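Local atomic coordinates of fusion DH (Streptomyces sp. MJ635-86F5, PDB entry 6K97), a protein that probably removes water from beta-hydroxyacyl polyketide intermediates, being an engineered fusion that represents the split dehydratase domain of cremimycin biosynthesis. Residues S110-A116 with T129-E135. Sequence-based numbering, arbitrary orientation.
Sequences SSLLQVA and TIRSHGE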
loop_
_atom_site.group_PDB
_atom_site.type_symbol
_atom_site.label_atom_id
_atom_site.label_comp_id
_atom_site.label_asym_id
_atom_site.label_seq_id
_atom_site.Cartn_x
_atom_site.Cartn_y
_atom_site.Cartn_z
ATOM N N SER A 110 -1.872 18.971 6.064
ATOM C CA SER A 110 -1.682 18.074 4.938
ATOM C C SER A 110 -1.960 16.650 5.365
ATOM O O SER A 110 -1.691 16.268 6.516
ATOM C CB SER A 110 -0.267 18.143 4.398
ATOM O OG SER A 110 0.553 17.457 5.306
ATOM N N SER A 111 -2.519 15.878 4.427
ATOM C CA SER A 111 -3.158 14.632 4.754
ATOM C C SER A 111 -2.521 13.506 3.948
ATOM O O SER A 111 -2.234 13.649 2.776
ATOM C CB SER A 111 -4.644 14.734 4.412
ATOM O OG SER A 111 -5.434 15.315 5.424
ATOM N N LEU A 112 -2.351 12.356 4.572
ATOM C CA LEU A 112 -2.128 11.143 3.807
ATOM C C LEU A 112 -3.472 10.676 3.262
ATOM O O LEU A 112 -4.398 10.519 4.001
ATOM C CB LEU A 112 -1.496 10.054 4.648
ATOM C CG LEU A 112 -0.227 10.412 5.419
ATOM C CD1 LEU A 112 0.402 9.121 5.888
ATOM C CD2 LEU A 112 0.762 11.228 4.587
ATOM N N LEU A 113 -3.547 10.442 1.972
ATOM C CA LEU A 113 -4.764 10.015 1.277
ATOM C C LEU A 113 -4.592 8.605 0.686
ATOM O O LEU A 113 -3.578 8.290 0.017
ATOM C CB LEU A 113 -5.010 10.987 0.129
ATOM C CG LEU A 113 -6.273 10.710 -0.643
ATOM C CD1 LEU A 113 -7.515 10.866 0.227
ATOM C CD2 LEU A 113 -6.326 11.633 -1.874
ATOM N N GLN A 114 -5.604 7.783 0.874
ATOM C CA GLN A 114 -5.565 6.369 0.463
ATOM C C GLN A 114 -6.888 5.907 -0.148
ATOM O O GLN A 114 -7.967 6.231 0.348
ATOM C CB GLN A 114 -5.180 5.455 1.613
ATOM C CG GLN A 114 -3.721 5.715 1.993
ATOM C CD GLN A 114 -3.058 4.692 2.918
ATOM O OE1 GLN A 114 -3.717 3.816 3.541
ATOM N NE2 GLN A 114 -1.729 4.817 3.023
ATOM N N VAL A 115 -6.774 5.116 -1.206
ATOM C CA VAL A 115 -7.877 4.401 -1.770
ATOM C C VAL A 115 -7.560 2.935 -1.686
ATOM O O VAL A 115 -6.536 2.512 -2.184
ATOM C CB VAL A 115 -8.066 4.773 -3.242
ATOM C CG1 VAL A 115 -9.268 4.034 -3.803
ATOM C CG2 VAL A 115 -8.223 6.294 -3.417
ATOM N N ALA A 116 -8.439 2.139 -1.070
ATOM C CA ALA A 116 -8.283 0.688 -1.025
ATOM C C ALA A 116 -9.363 -0.003 -1.834
ATOM O O ALA A 116 -10.562 0.294 -1.671
ATOM C CB ALA A 116 -8.341 0.203 0.383
ATOM N N THR A 129 -12.894 1.827 -0.745
ATOM C CA THR A 129 -12.930 2.799 0.352
ATOM C C THR A 129 -11.898 3.909 0.187
ATOM O O THR A 129 -10.811 3.653 -0.303
ATOM C CB THR A 129 -12.592 2.106 1.683
ATOM O OG1 THR A 129 -13.322 0.889 1.727
ATOM C CG2 THR A 129 -12.965 2.936 2.844
ATOM N N ILE A 130 -12.242 5.110 0.648
ATOM C CA ILE A 130 -11.340 6.272 0.614
ATOM C C ILE A 130 -11.258 6.892 2.000
ATOM O O ILE A 130 -12.276 7.130 2.691
ATOM C CB ILE A 130 -11.815 7.327 -0.364
ATOM C CG1 ILE A 130 -12.070 6.716 -1.761
ATOM C CG2 ILE A 130 -10.785 8.424 -0.466
ATOM C CD1 ILE A 130 -12.709 7.656 -2.773
ATOM N N ARG A 131 -10.040 7.079 2.441
ATOM C CA ARG A 131 -9.764 7.432 3.817
ATOM C C ARG A 131 -8.511 8.304 3.880
ATOM O O ARG A 131 -7.714 8.319 2.937
ATOM C CB ARG A 131 -9.553 6.188 4.664
ATOM C CG ARG A 131 -8.226 5.497 4.323
ATOM C CD ARG A 131 -7.915 4.279 5.135
ATOM N NE ARG A 131 -6.599 3.774 4.764
ATOM C CZ ARG A 131 -5.973 2.755 5.386
ATOM N NH1 ARG A 131 -4.779 2.374 4.955
ATOM N NH2 ARG A 131 -6.512 2.127 6.440
ATOM N N SER A 132 -8.370 9.049 4.969
ATOM C CA SER A 132 -7.207 9.917 5.153
ATOM C C SER A 132 -6.955 10.145 6.628
ATOM O O SER A 132 -7.774 9.772 7.503
ATOM C CB SER A 132 -7.398 11.289 4.491
ATOM O OG SER A 132 -8.314 12.114 5.210
ATOM N N HIS A 133 -5.801 10.719 6.893
ATOM C CA HIS A 133 -5.526 11.237 8.204
ATOM C C HIS A 133 -4.461 12.302 8.108
ATOM O O HIS A 133 -3.605 12.266 7.184
ATOM C CB HIS A 133 -5.176 10.120 9.214
ATOM C CG HIS A 133 -3.801 9.534 9.072
ATOM N ND1 HIS A 133 -2.656 10.282 9.197
ATOM C CD2 HIS A 133 -3.398 8.251 8.943
ATOM C CE1 HIS A 133 -1.606 9.496 9.084
ATOM N NE2 HIS A 133 -2.030 8.258 8.925
ATOM N N GLY A 134 -4.497 13.230 9.070
ATOM C CA GLY A 134 -3.517 14.325 9.134
ATOM C C GLY A 134 -2.084 13.781 9.271
ATOM O O GLY A 134 -1.839 12.733 9.909
ATOM N N GLU A 135 -1.136 14.494 8.660
ATOM C CA GLU A 135 0.257 14.020 8.572
ATOM C C GLU A 135 0.920 13.549 9.854
ATOM O O GLU A 135 1.706 12.609 9.793
ATOM C CB GLU A 135 1.163 15.048 7.904
ATOM C CG GLU A 135 1.555 14.653 6.496
ATOM C CD GLU A 135 2.875 15.267 6.080
ATOM O OE1 GLU A 135 3.842 15.312 6.888
ATOM O OE2 GLU A 135 2.940 15.716 4.921
HETATM O O HOH W 1 -12.432 -1.750 0.138
#
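CG of His133 stands between the backbone N and the carbonyl carbon (chi1 75°), whereas CG of Leu112 lies beside the backbone N, anti to the carbonyl carbon. The pairing of the two residues puts both side chains on one face of the sheet, where they lie side by side: Leu112 CD1 rests 3.8 Å from His133 CE1 while Leu112 CB lies over a ring face. The ring's rotation is held by a bond within its own strand, His133 ND1 to Gly134 O at 2.7 Å, with the oxygen near the ring plane but the donor well above the carbonyl plane. Its far nitrogen, NE2, bonds Glu30 OE2 of the second subunit, so the ring is gripped at both nitrogens; a leucine here would probably cost that glutamate this imidazole partner and Gly134 O its ND1 donor.

On the same face Gln114 and Arg131 run alongside each other, amide and guanidinium planes 33° apart. Arg131 NE donates only weakly to Gln114 OE1 (3.1 Å), whose position is doubtful; the firmer polar partners are Glu42 O of the second subunit for Arg131 NH1 and Gly28 O of that subunit for Gln114 NE2. On the other face Leu113 and Ile130 lie side by side, CD1 of the former 4.1 Å from CG2 of the latter.

Leu112 with His133, Gln114 with Arg131 and Ala116 with Thr129 are the hydrogen-bonded pairs of the antiparallel ladder. Just past strand 129-134, Glu135 N donates to Ser110 O (2.8 Å).

This hairpin belongs to the N-terminal hotdog half of the fusion: strands 48-55 and 141-149 continue the sheet beyond strands 110-117 and 126-134, and helix 75-88 packs on Leu113, Val115 and Ile130 through Leu81, Ala85 and Phe78.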